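Local coordinates for protein vaginolysin (Gardnerella vaginalis, PDB 5IMY) that probably acts as a secreted cholesterol-binding toxin of the cholesterol-dependent cytolysin family, perforating host cell membranes with transmembrane beta strands, at residues Q216-V221 with Y261-Y266; V254-V259 with I348-S353. One frame throughout, in Å; residues are numbered along the deposited sequence.

Contact 1: residues Q216-V221 with Y261-Y266; sequences QTYYTV and YGRSMY
Y261 lies against Y219 and V221: CE1 of Y219 meets Y261 CB at 3.4 Å and V221 CG2 meets Y261 CE2, while the two tyrosine rings, their planes only 18° apart, are slid past each other and barely overlap. Y219 reaches this place because its CG sits between the backbone N and the carbonyl carbon (chi1 53°). Its OH is buried without a polar partner. The backbone here forms a classic beta bulge, Y218 and Y219 both facing Y261; Y261 O takes a bond from Y218 N (2.9 Å) and a weak one from Y219 N, and Y261 N returns a bond to Y219 O. Beyond it, Q216 and R263 form an antiparallel hydrogen-bonded pair. Their side chains run alongside each other, and Q216 OE1 receives a weak, bent bond from R263 NH1 at the guanidinium edge (2.8 Å); NH1 also bonds L332 O. G262 CA lies 3.2 Å from Q216 O in a CA-H...O contact, and the Y218 ring lies beside it, with its OH bonded to G336 O. Both strands turn a corner here: helix 139-158 covers Y219, V221 and Y261, whereas R263 rests on strand 305-311 and reaches helix 326-335.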
loop_
_atom_site.group_PDB
_atom_site.type_symbol
_atom_site.label_atom_id
_atom_site.label_comp_id
_atom_site.label_asym_id
_atom_site.label_seq_id
_atom_site.Cartn_x
_atom_site.Cartn_y
_atom_site.Cartn_z
ATOM N N GLN A 216 7.347 -38.224 -1.223
ATOM C CA GLN A 216 6.619 -39.270 -0.516
ATOM C C GLN A 216 7.631 -40.325 -0.087
ATOM O O GLN A 216 8.184 -41.044 -0.928
ATOM C CB GLN A 216 5.530 -39.869 -1.401
ATOM C CG GLN A 216 4.666 -38.824 -2.091
ATOM C CD GLN A 216 3.424 -39.413 -2.724
ATOM O OE1 GLN A 216 3.415 -39.755 -3.908
ATOM N NE2 GLN A 216 2.361 -39.534 -1.936
ATOM N N THR A 217 7.883 -40.409 1.216
ATOM C CA THR A 217 8.874 -41.324 1.767
ATOM C C THR A 217 8.167 -42.555 2.320
ATOM O O THR A 217 7.343 -42.444 3.232
ATOM C CB THR A 217 9.695 -40.643 2.864
ATOM O OG1 THR A 217 10.367 -39.500 2.323
ATOM C CG2 THR A 217 10.730 -41.605 3.443
ATOM N N TYR A 218 8.499 -43.724 1.770
ATOM C CA TYR A 218 7.992 -44.979 2.310
ATOM C C TYR A 218 8.825 -45.452 3.492
ATOM O O TYR A 218 8.276 -45.886 4.510
ATOM C CB TYR A 218 7.983 -46.052 1.222
ATOM C CG TYR A 218 7.138 -45.703 0.021
ATOM C CD1 TYR A 218 5.841 -45.229 0.165
ATOM C CD2 TYR A 218 7.643 -45.842 -1.261
ATOM C CE1 TYR A 218 5.073 -44.908 -0.938
ATOM C CE2 TYR A 218 6.888 -45.520 -2.368
ATOM C CZ TYR A 218 5.602 -45.055 -2.203
ATOM O OH TYR A 218 4.851 -44.738 -3.311
ATOM N N TYR A 219 10.147 -45.377 3.372
ATOM C CA TYR A 219 11.036 -45.834 4.428
ATOM C C TYR A 219 12.385 -45.155 4.264
ATOM O O TYR A 219 12.692 -44.581 3.215
ATOM C CB TYR A 219 11.193 -47.361 4.408
ATOM C CG TYR A 219 11.605 -47.918 3.064
ATOM C CD1 TYR A 219 12.942 -47.957 2.685
ATOM C CD2 TYR A 219 10.659 -48.411 2.176
ATOM C CE1 TYR A 219 13.321 -48.468 1.458
ATOM C CE2 TYR A 219 11.029 -48.926 0.949
ATOM C CZ TYR A 219 12.361 -48.952 0.594
ATOM O OH TYR A 219 12.734 -49.462 -0.629
ATOM N N THR A 220 13.188 -45.235 5.320
ATOM C CA THR A 220 14.492 -44.592 5.369
ATOM C C THR A 220 15.539 -45.623 5.763
ATOM O O THR A 220 15.343 -46.376 6.721
ATOM C CB THR A 220 14.488 -43.425 6.367
ATOM O OG1 THR A 220 13.607 -42.398 5.898
ATOM C CG2 THR A 220 15.889 -42.849 6.547
ATOM N N VAL A 221 16.638 -45.659 5.018
ATOM C CA VAL A 221 17.788 -46.490 5.349
ATOM C C VAL A 221 18.800 -45.606 6.059
ATOM O O VAL A 221 19.256 -44.601 5.502
ATOM C CB VAL A 221 18.400 -47.139 4.097
ATOM C CG1 VAL A 221 19.619 -47.977 4.473
ATOM C CG2 VAL A 221 17.359 -47.992 3.381
ATOM N N TYR A 261 13.730 -43.297 0.827
ATOM C CA TYR A 261 13.284 -44.000 -0.365
ATOM C C TYR A 261 11.793 -43.777 -0.560
ATOM O O TYR A 261 11.023 -43.772 0.407
ATOM C CB TYR A 261 13.579 -45.500 -0.267
ATOM C CG TYR A 261 15.050 -45.836 -0.349
ATOM C CD1 TYR A 261 15.609 -46.307 -1.529
ATOM C CD2 TYR A 261 15.882 -45.672 0.751
ATOM C CE1 TYR A 261 16.953 -46.613 -1.612
ATOM C CE2 TYR A 261 17.230 -45.974 0.678
ATOM C CZ TYR A 261 17.760 -46.444 -0.505
ATOM O OH TYR A 261 19.101 -46.746 -0.585
ATOM N N GLY A 262 11.391 -43.589 -1.811
ATOM C CA GLY A 262 9.988 -43.424 -2.117
ATOM C C GLY A 262 9.716 -42.824 -3.478
ATOM O O GLY A 262 10.210 -43.320 -4.495
ATOM N N ARG A 263 8.925 -41.753 -3.504
ATOM C CA ARG A 263 8.435 -41.172 -4.745
ATOM C C ARG A 263 8.584 -39.661 -4.675
ATOM O O ARG A 263 8.189 -39.044 -3.681
ATOM C CB ARG A 263 6.972 -41.566 -4.972
ATOM C CG ARG A 263 6.500 -41.498 -6.410
ATOM C CD ARG A 263 5.284 -42.389 -6.599
ATOM N NE ARG A 263 4.492 -42.016 -7.768
ATOM C CZ ARG A 263 3.528 -41.100 -7.762
ATOM N NH1 ARG A 263 3.226 -40.445 -6.647
ATOM N NH2 ARG A 263 2.861 -40.835 -8.877
ATOM N N SER A 264 9.156 -39.073 -5.722
ATOM C CA SER A 264 9.435 -37.645 -5.766
ATOM C C SER A 264 8.969 -37.073 -7.096
ATOM O O SER A 264 9.122 -37.712 -8.141
ATOM C CB SER A 264 10.934 -37.374 -5.578
ATOM O OG SER A 264 11.258 -36.030 -5.890
ATOM N N MET A 265 8.402 -35.869 -7.055
ATOM C CA MET A 265 7.960 -35.210 -8.275
ATOM C C MET A 265 7.935 -33.702 -8.071
ATOM O O MET A 265 7.795 -33.210 -6.948
ATOM C CB MET A 265 6.573 -35.699 -8.709
ATOM C CG MET A 265 5.467 -35.440 -7.701
ATOM S SD MET A 265 3.840 -35.813 -8.377
ATOM C CE MET A 265 2.801 -35.195 -7.063
ATOM N N TYR A 266 8.066 -32.979 -9.180
ATOM C CA TYR A 266 7.945 -31.530 -9.215
ATOM C C TYR A 266 6.658 -31.150 -9.934
ATOM O O TYR A 266 6.329 -31.724 -10.975
ATOM C CB TYR A 266 9.144 -30.897 -9.923
ATOM C CG TYR A 266 10.354 -30.718 -9.038
ATOM C CD1 TYR A 266 10.552 -29.539 -8.336
ATOM C CD2 TYR A 266 11.299 -31.725 -8.904
ATOM C CE1 TYR A 266 11.653 -29.365 -7.524
ATOM C CE2 TYR A 266 12.408 -31.561 -8.093
ATOM C CZ TYR A 266 12.580 -30.377 -7.406
ATOM O OH TYR A 266 13.680 -30.201 -6.595
#

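Contact 2: residues V254-V259 with I348-S353; sequences VYVSNV and IAYTTS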
loop_
_atom_site.group_PDB
_atom_site.type_symbol
_atom_site.label_atom_id
_atom_site.label_comp_id
_atom_site.label_asym_id
_atom_site.label_seq_id
_atom_site.Cartn_x
_atom_site.Cartn_y
_atom_site.Cartn_z
ATOM N N VAL A 254 32.125 -35.558 5.845
ATOM C CA VAL A 254 30.744 -35.849 6.202
ATOM C C VAL A 254 30.415 -37.249 5.703
ATOM O O VAL A 254 31.092 -37.798 4.830
ATOM C CB VAL A 254 29.749 -34.824 5.615
ATOM C CG1 VAL A 254 30.125 -33.417 6.037
ATOM C CG2 VAL A 254 29.697 -34.923 4.095
ATOM N N TYR A 255 29.352 -37.824 6.262
ATOM C CA TYR A 255 28.874 -39.122 5.812
ATOM C C TYR A 255 27.358 -39.098 5.682
ATOM O O TYR A 255 26.659 -38.427 6.447
ATOM C CB TYR A 255 29.302 -40.255 6.759
ATOM C CG TYR A 255 28.694 -40.202 8.145
ATOM C CD1 TYR A 255 27.573 -40.960 8.465
ATOM C CD2 TYR A 255 29.252 -39.408 9.136
ATOM C CE1 TYR A 255 27.023 -40.920 9.733
ATOM C CE2 TYR A 255 28.709 -39.364 10.406
ATOM C CZ TYR A 255 27.597 -40.121 10.699
ATOM O OH TYR A 255 27.059 -40.073 11.962
ATOM N N VAL A 256 26.862 -39.836 4.691
ATOM C CA VAL A 256 25.430 -39.962 4.456
ATOM C C VAL A 256 24.822 -40.754 5.605
ATOM O O VAL A 256 24.905 -41.986 5.635
ATOM C CB VAL A 256 25.151 -40.637 3.101
ATOM C CG1 VAL A 256 23.650 -40.709 2.832
ATOM C CG2 VAL A 256 25.868 -39.888 1.978
ATOM N N SER A 257 24.209 -40.052 6.561
ATOM C CA SER A 257 23.661 -40.729 7.732
ATOM C C SER A 257 22.392 -41.502 7.398
ATOM O O SER A 257 22.115 -42.527 8.030
ATOM C CB SER A 257 23.394 -39.721 8.850
ATOM O OG SER A 257 23.286 -38.405 8.341
ATOM N N ASN A 258 21.614 -41.040 6.422
ATOM C CA ASN A 258 20.433 -41.784 6.010
ATOM C C ASN A 258 20.025 -41.356 4.608
ATOM O O ASN A 258 20.350 -40.258 4.151
ATOM C CB ASN A 258 19.268 -41.586 6.989
ATOM C CG ASN A 258 18.563 -40.254 6.802
ATOM O OD1 ASN A 258 17.787 -40.073 5.863
ATOM N ND2 ASN A 258 18.815 -39.320 7.711
ATOM N N VAL A 259 19.307 -42.251 3.936
ATOM C CA VAL A 259 18.753 -42.004 2.611
ATOM C C VAL A 259 17.281 -42.378 2.643
ATOM O O VAL A 259 16.924 -43.480 3.077
ATOM C CB VAL A 259 19.494 -42.803 1.521
ATOM C CG1 VAL A 259 18.779 -42.681 0.174
ATOM C CG2 VAL A 259 20.930 -42.322 1.402
ATOM N N ILE A 348 15.191 -40.845 -2.974
ATOM C CA ILE A 348 14.658 -39.544 -3.363
ATOM C C ILE A 348 15.402 -38.433 -2.636
ATOM O O ILE A 348 15.495 -37.306 -3.136
ATOM C CB ILE A 348 13.145 -39.456 -3.091
ATOM C CG1 ILE A 348 12.835 -39.854 -1.644
ATOM C CG2 ILE A 348 12.381 -40.336 -4.073
ATOM C CD1 ILE A 348 11.386 -39.640 -1.242
ATOM N N ALA A 349 15.939 -38.735 -1.455
ATOM C CA ALA A 349 16.628 -37.728 -0.665
ATOM C C ALA A 349 17.700 -38.394 0.183
ATOM O O ALA A 349 17.636 -39.592 0.474
ATOM C CB ALA A 349 15.652 -36.954 0.229
ATOM N N TYR A 350 18.693 -37.601 0.577
ATOM C CA TYR A 350 19.748 -38.080 1.454
ATOM C C TYR A 350 20.161 -36.968 2.405
ATOM O O TYR A 350 20.035 -35.780 2.094
ATOM C CB TYR A 350 20.969 -38.584 0.665
ATOM C CG TYR A 350 21.744 -37.518 -0.079
ATOM C CD1 TYR A 350 22.950 -37.036 0.417
ATOM C CD2 TYR A 350 21.285 -37.009 -1.287
ATOM C CE1 TYR A 350 23.669 -36.070 -0.265
ATOM C CE2 TYR A 350 21.997 -36.041 -1.973
ATOM C CZ TYR A 350 23.187 -35.576 -1.458
ATOM O OH TYR A 350 23.898 -34.616 -2.138
ATOM N N THR A 351 20.644 -37.373 3.575
ATOM C CA THR A 351 21.114 -36.463 4.608
ATOM C C THR A 351 22.571 -36.775 4.919
ATOM O O THR A 351 22.969 -37.944 4.948
ATOM C CB THR A 351 20.271 -36.591 5.881
ATOM O OG1 THR A 351 18.892 -36.358 5.572
ATOM C CG2 THR A 351 20.727 -35.594 6.941
ATOM N N THR A 352 23.362 -35.731 5.145
ATOM C CA THR A 352 24.757 -35.882 5.528
ATOM C C THR A 352 24.960 -35.389 6.954
ATOM O O THR A 352 24.298 -34.451 7.406
ATOM C CB THR A 352 25.691 -35.109 4.588
ATOM O OG1 THR A 352 25.490 -33.699 4.756
ATOM C CG2 THR A 352 25.440 -35.492 3.136
ATOM N N SER A 353 25.884 -36.039 7.655
ATOM C CA SER A 353 26.265 -35.656 9.004
ATOM C C SER A 353 27.781 -35.534 9.071
ATOM O O SER A 353 28.507 -36.249 8.374
ATOM C CB SER A 353 25.772 -36.676 10.038
ATOM O OG SER A 353 24.361 -36.784 10.013
#
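Y255 lays one ring face over S353, whose CB stands 3.9 Å above the ring plane, offset toward the rim, in a CH-pi contact. CG of Y255 occupies the position between backbone N and carbonyl carbon (chi1 66°), which brings the ring back over its antiparallel partner. The pair is hydrogen-bonded both ways: Y255 N gives to S353 O at 2.8 Å, and S353 N returns to Y255 O. S353 OG, meanwhile, meets S257 OG at 2.6 Å, a short hydroxyl-hydroxyl bond in which either may be the donor.

S257 is the extra residue of a beta bulge, where the register slips by one between the V256-T352 and N258-T351 pairs. Its N reaches T351 O at 2.9 Å, but the bond is weak, bent to 127° at the hydrogen. Regular pairing resumes where T351 N gives a straight bond to N258 O at 3.0 Å. The N258 side chain crosses that of T351 obliquely, N258 ND2 coming 3.6 Å from T351 CB.

On the other face V256, V259 and Y350 build an apolar patch: V256 CG1 and V259 CG2 both touch Y350 CB, the latter at 3.8 Å, and the ring leads away to bond N104 through its OH. V254 CG2 packs obliquely on T352 CB. Strand 94-96 flanks strand 253-261, with F95 touching V254 and V256, while Y255 OH bonds N358.

The sheet thus has two unlike faces here. The hydroxyl pair and the tyrosine-serine overlap tie the strands together on the Y255 side and probably make up for the weak backbone bond at the bulge, whereas the side of V256, V259 and Y350 is mainly van der Waals contact.

Overall arrangement
Both contacts are buried joints of one antiparallel sheet within the cytolysin family region, their centres about 14 Å apart, contact 1 being nearer the centre of the chain. They share strand 253-261: its pairing with 347-354 makes contact 2, and its last residue, Y261, enters contact 1 before the chain turns into strand 263-271. V221 O and V259 N, 2.8 Å apart in a probable hydrogen bond, link the two directly. Each contains a bulge, but contact 1 lies at a corner and combines backbone bonds with tyrosine side chains, a close-fitting glycine and an arginine-glutamine pair, whereas contact 2 sets a serine pair beside a tyrosine on one face and mostly apolar groups on the other.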